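Local coordinates for protein polyhedrin (Operophtera brumata cypovirus 19, PDB 5A99) that assembles into polyhedra, the microcrystalline occlusion bodies of this insect virus, which probably encase and protect its particles, at residues D118-L121 against G122-W125; D223-E226 against T227-A230. All blocks are in the same frame, centred on the assembly; numbering follows the deposited sequence.

Contact 1 (D118-L121 against G122-W125); sequences DVDL and GSVW
Two overlapping type I beta turns bring Asp120 against Ser123 and Leu121 against Val124. In the first, Ser123 N donates to Asp120 O at 2.9 Å; in the second, Val124 N donates to Leu121 O at 3.1 Å. Leu121, Gly122 and Ser123 all have right-handed helical backbone torsions, the evidence for assigning type I to both. The carbonyl of Asp120 is gripped twice by the same residue. Ser123 OG lies in the carbonyl plane, on a lone pair, and gives a short bond of 2.7 Å to Asp120 O, whereas Ser123 N approaches from above that plane, 55° out of it. The hydroxyl reaches back because chi1 of 77° sets OG between the serine's own backbone N and carbonyl carbon. The turn pair lies in the connection between strands 110-116 and 125-129, and Gln190, which ends strand 184-190, ties it down: its backbone N bonds to Ser123 OG, its NE2 to Asp120 OD2. Asp120 OD2 also lies 3.3 Å from Ser123 CB, while OD1, the other carboxylate oxygen, faces Gly122. Asp120 OD1 accepts from Gly122 N at 3.1 Å, an Asx-turn pairing but a weak one, since the N-H...O angle is just 124°. On the apolar side Leu121 CD2 comes no nearer than 4.5 Å to Val124 CG2, a loose touch, and Leu121 leans on Trp168 of strand 164-173. A water donates to both Leu121 O and Val124 O, the latter at 2.6 Å, joining the carbonyls of the second turn's first and last residues just before strand 125-129 begins.

Contact 2 (D223-E226 against T227-A230); sequences DDEE and TSVA
Thr227, Glu226 and Glu225 carry most of this contact, which spans the first turn of helix 225-236. Thr227 offers its backbone N to Asp224 OD1 at 3.1 Å. The bond is straight, with an N-H...O angle of 161°, and reaches the carboxylate oxygen nearly along its C-O axis. Asp224 can fold back this far because chi1 of 71° swings CG over its own backbone. The side chains of Asp224 and Thr227 then cross at about a right angle, and Thr227 OG1 also packs against Asp223 CB at 3.5 Å. Glu226 runs down the outside of the turn. Its chain bends at chi2, 57°, laying Glu226 OE1 3.7 Å from Val229 CB, a van der Waals approach without a polar partner in that residue. Its carbonyl takes the regular helical bond from Ala230 N. Glu225 contributes chiefly through its backbone: Glu225 O accepts from Val229 N at 2.9 Å, in the carbonyl plane, and from Ser228 OG at 2.6 Å, slightly tilted from that plane. Two donors thus hold one carbonyl oxygen, and the second of them fixes the rotation of the serine hydroxyl. The Glu225 carboxylate bonds to Tyr240 OH and the backbone N of Lys243, towards the C-terminal end of the chain, while Ser228 rests on Leu46, Ile48 and Tyr222. Acidic groups gathered at this end probably interact favourably with the helix dipole. Asp224 capping the amide three residues on, just ahead of successive i to i+4 backbone bonds, is a classic aspartate N-cap.

How the contacts relate
Followed from the N terminus, contact 1 comes first, in the connection that leaves strand 110-116 of the six-stranded antiparallel sheet and enters strand 125-129, an outermost strand of the three-stranded one; it therefore closes a tight turn on the path between the two sheets. Contact 2 follows about a hundred residues later, where strand 218-222, at the edge of the six-stranded sheet, gives way to helix 225-236, and starts that helix against strands 46-53 and 218-222. The contacts are in series, neither nesting nor crossing. The centres of contact 1 and contact 2 lie about 27 Å apart, on opposite sides of the chain's centre. The nearest atoms of contact 1 and contact 2 are about 19 Å apart.

Contact 1 (D118-L121 against G122-W125)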
loop_
_atom_site.group_PDB
_atom_site.type_symbol
_atom_site.label_atom_id
_atom_site.label_comp_id
_atom_site.label_asym_id
_atom_site.label_seq_id
_atom_site.Cartn_x
_atom_site.Cartn_y
_atom_site.Cartn_z
ATOM N N ASP A 118 23.447 4.863 0.346
ATOM C CA ASP A 118 24.159 4.565 1.578
ATOM C C ASP A 118 23.296 3.595 2.359
ATOM O O ASP A 118 22.636 3.963 3.336
ATOM C CB ASP A 118 24.415 5.834 2.398
ATOM C CG ASP A 118 25.252 5.568 3.629
ATOM O OD1 ASP A 118 26.089 4.644 3.576
ATOM O OD2 ASP A 118 25.072 6.274 4.645
ATOM N N VAL A 119 23.271 2.349 1.908
ATOM C CA VAL A 119 22.375 1.389 2.522
ATOM C C VAL A 119 23.027 0.697 3.716
ATOM O O VAL A 119 24.244 0.493 3.765
ATOM C CB VAL A 119 21.873 0.326 1.512
ATOM C CG1 VAL A 119 21.318 0.986 0.275
ATOM C CG2 VAL A 119 22.962 -0.616 1.147
ATOM N N ASP A 120 22.183 0.351 4.676
ATOM C CA ASP A 120 22.560 -0.493 5.778
ATOM C C ASP A 120 22.524 -1.919 5.265
ATOM O O ASP A 120 21.456 -2.513 5.116
ATOM C CB ASP A 120 21.567 -0.325 6.918
ATOM C CG ASP A 120 21.766 -1.339 8.012
ATOM O OD1 ASP A 120 22.845 -1.971 8.058
ATOM O OD2 ASP A 120 20.848 -1.497 8.843
ATOM N N LEU A 121 23.692 -2.461 4.969
ATOM C CA LEU A 121 23.772 -3.793 4.381
ATOM C C LEU A 121 23.194 -4.872 5.303
ATOM O O LEU A 121 22.642 -5.860 4.826
ATOM C CB LEU A 121 25.213 -4.123 4.012
ATOM C CG LEU A 121 25.793 -3.371 2.811
ATOM C CD1 LEU A 121 27.300 -3.598 2.698
ATOM C CD2 LEU A 121 25.093 -3.782 1.533
ATOM N N GLY A 122 23.314 -4.672 6.613
ATOM C CA GLY A 122 22.716 -5.569 7.586
ATOM C C GLY A 122 21.195 -5.535 7.601
ATOM O O GLY A 122 20.557 -6.362 8.241
ATOM N N SER A 123 20.603 -4.574 6.909
ATOM C CA SER A 123 19.149 -4.506 6.825
ATOM C C SER A 123 18.645 -5.099 5.511
ATOM O O SER A 123 17.446 -5.247 5.306
ATOM C CB SER A 123 18.668 -3.062 6.968
ATOM O OG SER A 123 18.870 -2.324 5.775
ATOM N N VAL A 124 19.549 -5.432 4.602
ATOM C CA VAL A 124 19.100 -5.918 3.301
ATOM C C VAL A 124 18.527 -7.336 3.408
ATOM O O VAL A 124 19.238 -8.287 3.728
ATOM C CB VAL A 124 20.217 -5.868 2.242
ATOM C CG1 VAL A 124 19.713 -6.453 0.954
ATOM C CG2 VAL A 124 20.686 -4.436 2.033
ATOM N N TRP A 125 17.228 -7.451 3.139
ATOM C CA TRP A 125 16.487 -8.679 3.358
ATOM C C TRP A 125 15.650 -8.962 2.123
ATOM O O TRP A 125 15.000 -8.077 1.590
ATOM C CB TRP A 125 15.610 -8.523 4.604
ATOM C CG TRP A 125 14.650 -9.648 4.831
ATOM C CD1 TRP A 125 14.939 -10.873 5.359
ATOM C CD2 TRP A 125 13.237 -9.646 4.567
ATOM N NE1 TRP A 125 13.803 -11.638 5.429
ATOM C CE2 TRP A 125 12.743 -10.911 4.954
ATOM C CE3 TRP A 125 12.348 -8.704 4.044
ATOM C CZ2 TRP A 125 11.399 -11.257 4.832
ATOM C CZ3 TRP A 125 10.999 -9.052 3.931
ATOM C CH2 TRP A 125 10.544 -10.315 4.316
HETATM O O HOH W 1 21.726 -8.671 4.423
#

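Contact 2 (D223-E226 against T227-A230)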
loop_
_atom_site.group_PDB
_atom_site.type_symbol
_atom_site.label_atom_id
_atom_site.label_comp_id
_atom_site.label_asym_id
_atom_site.label_seq_id
_atom_site.Cartn_x
_atom_site.Cartn_y
_atom_site.Cartn_z
ATOM N N ASP A 223 12.096 -3.708 -23.898
ATOM C CA ASP A 223 12.249 -4.701 -24.970
ATOM C C ASP A 223 13.195 -5.851 -24.579
ATOM O O ASP A 223 12.852 -7.038 -24.715
ATOM C CB ASP A 223 12.782 -4.011 -26.234
ATOM C CG ASP A 223 11.782 -3.053 -26.862
ATOM O OD1 ASP A 223 10.721 -2.785 -26.258
ATOM O OD2 ASP A 223 12.071 -2.559 -27.977
ATOM N N ASP A 224 14.395 -5.485 -24.132
ATOM C CA ASP A 224 15.351 -6.429 -23.552
ATOM C C ASP A 224 16.340 -5.661 -22.691
ATOM O O ASP A 224 16.185 -4.459 -22.484
ATOM C CB ASP A 224 16.075 -7.264 -24.616
ATOM C CG ASP A 224 17.093 -6.460 -25.435
ATOM O OD1 ASP A 224 17.441 -5.310 -25.076
ATOM O OD2 ASP A 224 17.564 -7.005 -26.458
ATOM N N GLU A 225 17.346 -6.359 -22.179
ATOM C CA GLU A 225 18.273 -5.764 -21.226
ATOM C C GLU A 225 19.035 -4.558 -21.778
ATOM O O GLU A 225 19.182 -3.551 -21.095
ATOM C CB GLU A 225 19.269 -6.814 -20.761
ATOM C CG GLU A 225 20.243 -6.289 -19.729
ATOM C CD GLU A 225 21.096 -7.389 -19.148
ATOM O OE1 GLU A 225 21.870 -7.984 -19.928
ATOM O OE2 GLU A 225 20.976 -7.666 -17.933
ATOM N N GLU A 226 19.518 -4.651 -23.016
ATOM C CA GLU A 226 20.254 -3.531 -23.606
ATOM C C GLU A 226 19.374 -2.285 -23.698
ATOM O O GLU A 226 19.837 -1.169 -23.460
ATOM C CB GLU A 226 20.819 -3.903 -24.978
ATOM C CG GLU A 226 21.457 -2.742 -25.742
ATOM C CD GLU A 226 22.593 -2.047 -24.989
ATOM O OE1 GLU A 226 22.996 -2.533 -23.915
ATOM O OE2 GLU A 226 23.087 -1.004 -25.482
ATOM N N THR A 227 18.097 -2.470 -24.009
ATOM C CA THR A 227 17.205 -1.323 -24.108
ATOM C C THR A 227 17.152 -0.617 -22.757
ATOM O O THR A 227 17.259 0.603 -22.696
ATOM C CB THR A 227 15.783 -1.706 -24.580
ATOM O OG1 THR A 227 15.864 -2.462 -25.796
ATOM C CG2 THR A 227 14.952 -0.467 -24.828
ATOM N N SER A 228 17.011 -1.392 -21.682
ATOM C CA SER A 228 16.993 -0.837 -20.328
ATOM C C SER A 228 18.323 -0.162 -19.977
ATOM O O SER A 228 18.331 0.892 -19.347
ATOM C CB SER A 228 16.639 -1.907 -19.279
ATOM O OG SER A 228 17.689 -2.829 -19.075
ATOM N N VAL A 229 19.439 -0.758 -20.400
ATOM C CA VAL A 229 20.756 -0.163 -20.157
ATOM C C VAL A 229 20.791 1.215 -20.818
ATOM O O VAL A 229 21.148 2.211 -20.188
ATOM C CB VAL A 229 21.914 -1.079 -20.665
ATOM C CG1 VAL A 229 23.231 -0.327 -20.748
ATOM C CG2 VAL A 229 22.058 -2.311 -19.776
ATOM N N ALA A 230 20.380 1.263 -22.079
ATOM C CA ALA A 230 20.371 2.500 -22.845
ATOM C C ALA A 230 19.391 3.556 -22.336
ATOM O O ALA A 230 19.721 4.744 -22.278
ATOM C CB ALA A 230 20.089 2.199 -24.296
#